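Side-chain contacts in L,D-transpeptidase (Mycobacterium tuberculosis, PDB 4K73), which probably acts as an L,D-transpeptidase of the cell wall, does not make 3->3 peptidoglycan cross-links from tetrapeptide stems, and may attach proteins to peptidoglycan: residues Val230-Trp235 with Glu255-Tyr260; Asp104-Ala109 with Pro269-Glu274. All blocks are in the same frame, centred on the assembly; numbering follows the deposited sequence.

Interaction 1: Val230-Trp235 with Glu255-Tyr260; sequences VHSAPW and EDAEWY
Val230 and Tyr260 meet with their side chains at about a right angle, where strand 229-232 runs over helix 254-263; the axes of the short segments pass 7.0 Å apart. Along the valine, CB already lies 4.0 Å from Tyr260 CE2. CG1 does most of the touching: anti to the backbone N (chi1 180°), it reaches the CD2-CE2 bond of the ring, 3.7 Å from Tyr260 CE2 and 3.8 Å from Tyr260 CD2, obliquely. One turn earlier on the helix, Ala257 points its methyl at the strand, with CB 3.6 Å from Ser232 CB and 3.5 Å from Ser232 N. A methyl suits this spot, where the strand backbone and the helix come close.

His231 points its CB away from the helix, and its side chain lies beside Cys249, the residue acylated by faropenem. Its ND1 donates to Ser232 O at 2.9 Å from above the carbonyl plane, which limits rotation of the predicted catalytic imidazole. Ser232 OG accepts a hydrogen bond from Tyr219 N, and the Tyr260 ring also packs edge-to-face with Phe141. With no hydrogen bond across it, the contact is held by buried apolar packing, behind the strand that carries His231.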
ATOM      1  N   VAL A 230       2.333   8.743  -0.777  1.00 16.98           N
ATOM      2  CA  VAL A 230       1.482   9.664  -1.527  1.00 16.72           C
ATOM      3  C   VAL A 230       1.105  10.733  -0.506  1.00 17.00           C
ATOM      4  O   VAL A 230       0.590  10.417   0.563  1.00 15.55           O
ATOM      5  CB  VAL A 230       0.220   8.963  -2.060  1.00 16.06           C
ATOM      6  CG1 VAL A 230      -0.678   9.899  -2.832  1.00 16.25           C
ATOM      7  CG2 VAL A 230       0.602   7.786  -2.938  1.00 16.05           C
ATOM      8  N   HIS A 231       1.328  12.005  -0.808  1.00 17.58           N
ATOM      9  CA  HIS A 231       0.934  13.037   0.146  1.00 18.33           C
ATOM     10  C   HIS A 231       0.679  14.404  -0.495  1.00 19.68           C
ATOM     11  O   HIS A 231       0.978  14.632  -1.669  1.00 19.69           O
ATOM     12  CB  HIS A 231       2.018  13.186   1.234  1.00 19.41           C
ATOM     13  CG  HIS A 231       3.310  13.713   0.689  1.00 21.11           C
ATOM     14  ND1 HIS A 231       3.620  15.059   0.673  1.00 22.29           N
ATOM     15  CD2 HIS A 231       4.346  13.082   0.086  1.00 22.54           C
ATOM     16  CE1 HIS A 231       4.800  15.225   0.109  1.00 23.29           C
ATOM     17  NE2 HIS A 231       5.255  14.045  -0.271  1.00 23.65           N
ATOM     18  N   SER A 232       0.137  15.293   0.333  1.00 20.84           N
ATOM     19  CA  SER A 232      -0.107  16.676  -0.032  1.00 22.23           C
ATOM     20  C   SER A 232       1.194  17.445  -0.029  1.00 23.77           C
ATOM     21  O   SER A 232       1.974  17.399   0.940  1.00 23.46           O
ATOM     22  CB  SER A 232      -1.070  17.315   0.948  1.00 22.04           C
ATOM     23  OG  SER A 232      -0.619  17.108   2.268  1.00 22.98           O
ATOM     24  N   ALA A 233       1.419  18.171  -1.118  1.00 25.71           N
ATOM     25  CA  ALA A 233       2.664  18.903  -1.314  1.00 27.50           C
ATOM     26  C   ALA A 233       2.388  20.328  -1.827  1.00 28.49           C
ATOM     27  O   ALA A 233       2.771  20.669  -2.959  1.00 29.51           O
ATOM     28  CB  ALA A 233       3.532  18.148  -2.284  1.00 28.14           C
ATOM     29  N   PRO A 234       1.741  21.154  -0.990  1.00 30.17           N
ATOM     30  CA  PRO A 234       1.288  22.491  -1.435  1.00 31.65           C
ATOM     31  C   PRO A 234       2.425  23.375  -1.900  1.00 34.37           C
ATOM     32  O   PRO A 234       2.256  24.109  -2.867  1.00 34.84           O
ATOM     33  CB  PRO A 234       0.579  23.091  -0.212  1.00 31.93           C
ATOM     34  CG  PRO A 234       0.681  22.084   0.890  1.00 30.96           C
ATOM     35  CD  PRO A 234       1.288  20.825   0.376  1.00 29.89           C
ATOM     36  N   TRP A 235       3.571  23.294  -1.229  1.00 35.53           N
ATOM     37  CA  TRP A 235       4.781  24.008  -1.665  1.00 37.93           C
ATOM     38  C   TRP A 235       5.198  23.651  -3.109  1.00 38.32           C
ATOM     39  O   TRP A 235       5.882  24.451  -3.762  1.00 39.80           O
ATOM     40  CB  TRP A 235       5.948  23.726  -0.701  1.00 38.36           C
ATOM     41  CG  TRP A 235       6.371  22.297  -0.719  1.00 38.99           C
ATOM     42  CD1 TRP A 235       7.261  21.723  -1.581  1.00 39.74           C
ATOM     43  CD2 TRP A 235       5.902  21.240   0.140  1.00 38.80           C
ATOM     44  NE1 TRP A 235       7.381  20.380  -1.310  1.00 39.51           N
ATOM     45  CE2 TRP A 235       6.563  20.057  -0.260  1.00 38.41           C
ATOM     46  CE3 TRP A 235       4.996  21.179   1.211  1.00 38.13           C
ATOM     47  CZ2 TRP A 235       6.343  18.823   0.364  1.00 37.52           C
ATOM     48  CZ3 TRP A 235       4.776  19.931   1.842  1.00 37.38           C
ATOM     49  CH2 TRP A 235       5.454  18.784   1.412  1.00 37.51           C
ATOM     50  N   GLU A 255      -5.940  19.401  -1.976  1.00 20.90           N
ATOM     51  CA  GLU A 255      -7.319  18.962  -2.218  1.00 20.09           C
ATOM     52  C   GLU A 255      -7.413  17.534  -2.808  1.00 17.77           C
ATOM     53  O   GLU A 255      -8.283  16.707  -2.425  1.00 16.67           O
ATOM     54  CB  GLU A 255      -7.980  19.971  -3.149  1.00 21.30           C
ATOM     55  CG  GLU A 255      -8.180  21.335  -2.475  1.00 23.27           C
ATOM     56  CD  GLU A 255      -6.954  22.239  -2.519  1.00 24.65           C
ATOM     57  OE1 GLU A 255      -5.987  21.922  -3.239  1.00 24.92           O
ATOM     58  OE2 GLU A 255      -6.940  23.279  -1.818  1.00 28.22           O
ATOM     59  N   ASP A 256      -6.500  17.237  -3.711  1.00 17.53           N
ATOM     60  CA  ASP A 256      -6.422  15.898  -4.290  1.00 16.54           C
ATOM     61  C   ASP A 256      -5.944  14.875  -3.257  1.00 16.01           C
ATOM     62  O   ASP A 256      -6.516  13.776  -3.149  1.00 14.97           O
ATOM     63  CB  ASP A 256      -5.524  15.884  -5.539  1.00 17.28           C
ATOM     64  CG  ASP A 256      -6.209  16.511  -6.750  1.00 17.73           C
ATOM     65  OD1 ASP A 256      -7.449  16.668  -6.711  1.00 17.85           O
ATOM     66  OD2 ASP A 256      -5.508  16.831  -7.743  1.00 18.65           O
ATOM     67  N   ALA A 257      -4.931  15.260  -2.469  1.00 15.99           N
ATOM     68  CA  ALA A 257      -4.417  14.383  -1.439  1.00 15.11           C
ATOM     69  C   ALA A 257      -5.501  14.066  -0.422  1.00 14.51           C
ATOM     70  O   ALA A 257      -5.621  12.928   0.035  1.00 13.49           O
ATOM     71  CB  ALA A 257      -3.223  15.024  -0.737  1.00 15.79           C
ATOM     72  N   GLU A 258      -6.240  15.104  -0.011  1.00 14.36           N
ATOM     73  CA  GLU A 258      -7.327  14.938   0.966  1.00 14.72           C
ATOM     74  C   GLU A 258      -8.361  13.932   0.485  1.00 13.64           C
ATOM     75  O   GLU A 258      -8.757  13.043   1.231  1.00 12.43           O
ATOM     76  CB  GLU A 258      -8.018  16.293   1.270  1.00 16.24           C
ATOM     77  CG  GLU A 258      -9.246  16.184   2.174  1.00 17.55           C
ATOM     78  CD  GLU A 258      -9.958  17.529   2.366  1.00 20.43           C
ATOM     79  OE1 GLU A 258      -9.789  18.446   1.539  1.00 23.10           O
ATOM     80  OE2 GLU A 258     -10.713  17.636   3.324  1.00 22.31           O
ATOM     81  N   TRP A 259      -8.784  14.082  -0.759  1.00 13.46           N
ATOM     82  CA  TRP A 259      -9.820  13.232  -1.338  1.00 13.41           C
ATOM     83  C   TRP A 259      -9.331  11.758  -1.413  1.00 11.78           C
ATOM     84  O   TRP A 259     -10.014  10.828  -0.950  1.00 11.42           O
ATOM     85  CB  TRP A 259     -10.215  13.771  -2.716  1.00 14.89           C
ATOM     86  CG  TRP A 259     -11.382  13.116  -3.233  1.00 16.42           C
ATOM     87  CD1 TRP A 259     -12.700  13.459  -3.010  1.00 16.77           C
ATOM     88  CD2 TRP A 259     -11.405  11.954  -4.040  1.00 17.05           C
ATOM     89  NE1 TRP A 259     -13.512  12.597  -3.631  1.00 17.42           N
ATOM     90  CE2 TRP A 259     -12.757  11.663  -4.281  1.00 17.60           C
ATOM     91  CE3 TRP A 259     -10.420  11.141  -4.587  1.00 17.85           C
ATOM     92  CZ2 TRP A 259     -13.154  10.595  -5.054  1.00 19.12           C
ATOM     93  CZ3 TRP A 259     -10.804  10.076  -5.357  1.00 19.16           C
ATOM     94  CH2 TRP A 259     -12.157   9.803  -5.574  1.00 19.36           C
ATOM     95  N   TYR A 260      -8.115  11.587  -1.913  1.00 11.42           N
ATOM     96  CA  TYR A 260      -7.493  10.260  -2.040  1.00 10.96           C
ATOM     97  C   TYR A 260      -7.291   9.639  -0.632  1.00 10.48           C
ATOM     98  O   TYR A 260      -7.670   8.504  -0.369  1.00 10.15           O
ATOM     99  CB  TYR A 260      -6.147  10.306  -2.783  1.00 11.22           C
ATOM    100  CG  TYR A 260      -5.436   8.960  -2.778  1.00 10.81           C
ATOM    101  CD1 TYR A 260      -5.992   7.841  -3.390  1.00 10.56           C
ATOM    102  CD2 TYR A 260      -4.201   8.811  -2.147  1.00 10.67           C
ATOM    103  CE1 TYR A 260      -5.340   6.615  -3.370  1.00 10.31           C
ATOM    104  CE2 TYR A 260      -3.542   7.599  -2.125  1.00 10.59           C
ATOM    105  CZ  TYR A 260      -4.106   6.497  -2.737  1.00 10.42           C
ATOM    106  OH  TYR A 260      -3.389   5.333  -2.655  1.00 10.62           O
TER

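Interaction 2: Asp104-Ala109 with Pro269-Glu274; sequences DRFWPA and PVIVQE
The loop 104-109, with no regular secondary structure, faces the start of strand 269-273 without backbone pairing: the nearest CA atoms, those of Phe106 and Pro269, are still 8.1 Å apart, and no hydrogen bond joins the segments. Side chains must therefore span the gap, and a phenylalanine has the length to do so. Phe106 directs its ring at the strand: with CG anti to the carbonyl carbon (chi1 -59°), the ring swings out beside the backbone N to the pyrrolidine of Pro269. Pro269 CG sits over one face of that ring, 3.8 Å from the centroid of Phe106 and 24° off the ring normal, a CH-pi contact displaced toward the rim. Pro269 CB lies 3.4 Å from Phe106 CE1, so two methylenes of the pyrrolidine touch the outer end of the ring. A rigid pyrrolidine offers such a ring a firm apolar surface. Two residues on, on the same side of the strand, Ile271 brings CD1 to the ring edge near its plane, 4.4 Å from Phe106 CZ, a looser touch.

Next to Phe106, Trp107 is held within its own domain by its NE1 bond to His56 O. This is domain-interface packing: a loop of the bacterial Ig domain, between strands 98-103 and 112-117, meets a strand of the YkuD-type catalytic domain's sheet.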
ATOM      1  N   ASP A 104      -1.156 -12.473  -5.358  1.00 12.22           N
ATOM      2  CA  ASP A 104      -0.707 -12.156  -6.701  1.00 13.10           C
ATOM      3  C   ASP A 104      -1.701 -11.274  -7.445  1.00 13.24           C
ATOM      4  O   ASP A 104      -1.364 -10.622  -8.442  1.00 13.69           O
ATOM      5  CB  ASP A 104      -0.543 -13.453  -7.509  1.00 13.98           C
ATOM      6  CG  ASP A 104       0.669 -14.296  -7.107  1.00 14.49           C
ATOM      7  OD1 ASP A 104       1.655 -13.785  -6.613  1.00 15.20           O
ATOM      8  OD2 ASP A 104       0.648 -15.527  -7.389  1.00 15.35           O
ATOM      9  N   ARG A 105      -2.927 -11.252  -6.941  1.00 12.63           N
ATOM     10  CA  ARG A 105      -4.009 -10.478  -7.515  1.00 12.53           C
ATOM     11  C   ARG A 105      -4.741  -9.742  -6.394  1.00 12.20           C
ATOM     12  O   ARG A 105      -4.501  -9.971  -5.245  1.00 12.02           O
ATOM     13  CB  ARG A 105      -5.012 -11.364  -8.224  1.00 12.85           C
ATOM     14  CG  ARG A 105      -4.423 -12.604  -8.852  1.00 13.15           C
ATOM     15  CD  ARG A 105      -5.473 -13.419  -9.583  1.00 13.67           C
ATOM     16  NE  ARG A 105      -6.538 -13.902  -8.703  1.00 13.36           N
ATOM     17  CZ  ARG A 105      -6.614 -15.085  -8.106  1.00 13.35           C
ATOM     18  NH1 ARG A 105      -5.692 -16.032  -8.237  1.00 13.52           N
ATOM     19  NH2 ARG A 105      -7.679 -15.321  -7.351  1.00 13.48           N
ATOM     20  N   PHE A 106      -5.647  -8.868  -6.766  1.00 12.41           N
ATOM     21  CA  PHE A 106      -6.407  -8.142  -5.805  1.00 12.44           C
ATOM     22  C   PHE A 106      -7.533  -9.024  -5.311  1.00 12.27           C
ATOM     23  O   PHE A 106      -8.203  -9.720  -6.104  1.00 13.17           O
ATOM     24  CB  PHE A 106      -7.012  -6.859  -6.402  1.00 13.19           C
ATOM     25  CG  PHE A 106      -5.993  -5.871  -6.958  1.00 13.88           C
ATOM     26  CD1 PHE A 106      -4.686  -5.796  -6.458  1.00 14.38           C
ATOM     27  CD2 PHE A 106      -6.394  -4.949  -7.925  1.00 15.18           C
ATOM     28  CE1 PHE A 106      -3.776  -4.863  -6.953  1.00 14.84           C
ATOM     29  CE2 PHE A 106      -5.452  -4.016  -8.412  1.00 15.59           C
ATOM     30  CZ  PHE A 106      -4.167  -3.999  -7.913  1.00 15.38           C
ATOM     31  N   TRP A 107      -7.771  -8.954  -4.024  1.00 11.12           N
ATOM     32  CA  TRP A 107      -8.966  -9.522  -3.434  1.00 11.43           C
ATOM     33  C   TRP A 107     -10.227  -8.871  -4.081  1.00 12.30           C
ATOM     34  O   TRP A 107     -10.209  -7.669  -4.425  1.00 11.99           O
ATOM     35  CB  TRP A 107      -9.039  -9.210  -1.959  1.00 11.39           C
ATOM     36  CG  TRP A 107      -7.869  -9.702  -1.156  1.00 11.03           C
ATOM     37  CD1 TRP A 107      -6.993  -8.919  -0.472  1.00 11.04           C
ATOM     38  CD2 TRP A 107      -7.501 -11.067  -0.891  1.00 11.35           C
ATOM     39  NE1 TRP A 107      -6.067  -9.719   0.196  1.00 10.92           N
ATOM     40  CE2 TRP A 107      -6.348 -11.031  -0.048  1.00 11.10           C
ATOM     41  CE3 TRP A 107      -7.997 -12.318  -1.303  1.00 11.94           C
ATOM     42  CZ2 TRP A 107      -5.712 -12.180   0.385  1.00 11.30           C
ATOM     43  CZ3 TRP A 107      -7.342 -13.475  -0.863  1.00 12.27           C
ATOM     44  CH2 TRP A 107      -6.224 -13.388  -0.010  1.00 11.89           C
ATOM     45  N   PRO A 108     -11.306  -9.640  -4.188  1.00 12.84           N
ATOM     46  CA  PRO A 108     -12.557  -8.978  -4.669  1.00 13.26           C
ATOM     47  C   PRO A 108     -13.018  -7.947  -3.653  1.00 12.85           C
ATOM     48  O   PRO A 108     -12.899  -8.176  -2.425  1.00 12.02           O
ATOM     49  CB  PRO A 108     -13.561 -10.120  -4.717  1.00 14.12           C
ATOM     50  CG  PRO A 108     -13.014 -11.126  -3.777  1.00 14.08           C
ATOM     51  CD  PRO A 108     -11.544 -11.053  -3.867  1.00 13.54           C
ATOM     52  N   ALA A 109     -13.504  -6.817  -4.151  1.00 12.57           N
ATOM     53  CA  ALA A 109     -14.015  -5.747  -3.289  1.00 12.52           C
ATOM     54  C   ALA A 109     -15.334  -6.085  -2.608  1.00 13.04           C
ATOM     55  O   ALA A 109     -16.051  -6.989  -3.053  1.00 13.65           O
ATOM     56  CB  ALA A 109     -14.162  -4.488  -4.089  1.00 12.28           C
ATOM     57  N   PRO A 269      -4.082  -0.980  -3.213  1.00 10.59           N
ATOM     58  CA  PRO A 269      -2.897  -1.004  -4.038  1.00 11.06           C
ATOM     59  C   PRO A 269      -2.525   0.359  -4.626  1.00 11.83           C
ATOM     60  O   PRO A 269      -3.418   1.187  -5.006  1.00 11.91           O
ATOM     61  CB  PRO A 269      -3.298  -1.950  -5.203  1.00 11.46           C
ATOM     62  CG  PRO A 269      -4.758  -1.890  -5.231  1.00 11.38           C
ATOM     63  CD  PRO A 269      -5.279  -1.459  -3.922  1.00 10.82           C
ATOM     64  N   VAL A 270      -1.227   0.581  -4.765  1.00 13.06           N
ATOM     65  CA  VAL A 270      -0.701   1.720  -5.440  1.00 14.09           C
ATOM     66  C   VAL A 270       0.366   1.213  -6.404  1.00 15.72           C
ATOM     67  O   VAL A 270       1.342   0.599  -5.956  1.00 15.90           O
ATOM     68  CB  VAL A 270      -0.096   2.764  -4.465  1.00 14.06           C
ATOM     69  CG1 VAL A 270       0.717   3.820  -5.206  1.00 14.69           C
ATOM     70  CG2 VAL A 270      -1.189   3.432  -3.692  1.00 14.11           C
ATOM     71  N   ILE A 271       0.163   1.500  -7.696  1.00 17.04           N
ATOM     72  CA  ILE A 271       1.027   1.050  -8.762  1.00 19.72           C
ATOM     73  C   ILE A 271       1.818   2.264  -9.268  1.00 19.71           C
ATOM     74  O   ILE A 271       1.258   3.334  -9.549  1.00 19.47           O
ATOM     75  CB  ILE A 271       0.185   0.426  -9.894  1.00 21.33           C
ATOM     76  CG1 ILE A 271      -0.690  -0.717  -9.339  1.00 22.74           C
ATOM     77  CG2 ILE A 271       1.080  -0.055 -11.057  1.00 23.04           C
ATOM     78  CD1 ILE A 271      -1.753  -1.223 -10.310  1.00 24.22           C
ATOM     79  N   VAL A 272       3.135   2.121  -9.351  1.00 21.04           N
ATOM     80  CA  VAL A 272       3.975   3.141  -9.971  1.00 22.26           C
ATOM     81  C   VAL A 272       4.442   2.553 -11.292  1.00 23.81           C
ATOM     82  O   VAL A 272       4.962   1.445 -11.307  1.00 23.09           O
ATOM     83  CB  VAL A 272       5.194   3.511  -9.094  1.00 22.33           C
ATOM     84  CG1 VAL A 272       6.112   4.480  -9.833  1.00 23.47           C
ATOM     85  CG2 VAL A 272       4.711   4.137  -7.786  1.00 21.99           C
ATOM     86  N   GLN A 273       4.235   3.284 -12.387  1.00 25.28           N
ATOM     87  CA  GLN A 273       4.715   2.842 -13.703  1.00 27.65           C
ATOM     88  C   GLN A 273       5.432   3.984 -14.427  1.00 28.48           C
ATOM     89  O   GLN A 273       5.155   5.171 -14.182  1.00 27.50           O
ATOM     90  CB  GLN A 273       3.570   2.305 -14.566  1.00 28.73           C
ATOM     91  CG  GLN A 273       2.385   3.251 -14.705  1.00 29.83           C
ATOM     92  CD  GLN A 273       1.215   2.632 -15.452  1.00 30.78           C
ATOM     93  OE1 GLN A 273       0.915   1.449 -15.275  1.00 31.02           O
ATOM     94  NE2 GLN A 273       0.546   3.434 -16.294  1.00 31.69           N
ATOM     95  N   GLU A 274       6.349   3.618 -15.343  1.00 30.75           N
ATOM     96  CA  GLU A 274       7.073   4.615 -16.136  1.00 32.71           C
ATOM     97  C   GLU A 274       6.085   5.308 -17.047  1.00 33.92           C
ATOM     98  O   GLU A 274       5.169   4.694 -17.600  1.00 34.86           O
ATOM     99  CB  GLU A 274       8.237   3.989 -16.945  1.00 32.87           C
ATOM    100  OXT GLU A 274       6.150   6.519 -17.208  1.00 35.56           O
TER

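In the fold
Interaction 1 is wholly buried inside the catalytic domain, whereas interaction 2 is partly exposed and bridges the Ig and catalytic domains. Neither has a hydrogen bond between its segments, but the apolar chemistry differs: small aliphatic groups and one tyrosine pack strand to helix in the first, while in the second an exposed aromatic ring reaches across to a proline. Strands 229-232 and 269-273 belong to the same mixed sheet, and helix 254-263 is followed in the chain by strand 269-273, after a short connection. The two contacts also touch through Tyr260 OH and Val270 CG2, 3.1 Å apart, Val270 pointing away from 104-109. Interaction 1 adjoins the predicted active site; interaction 2 lies away from it.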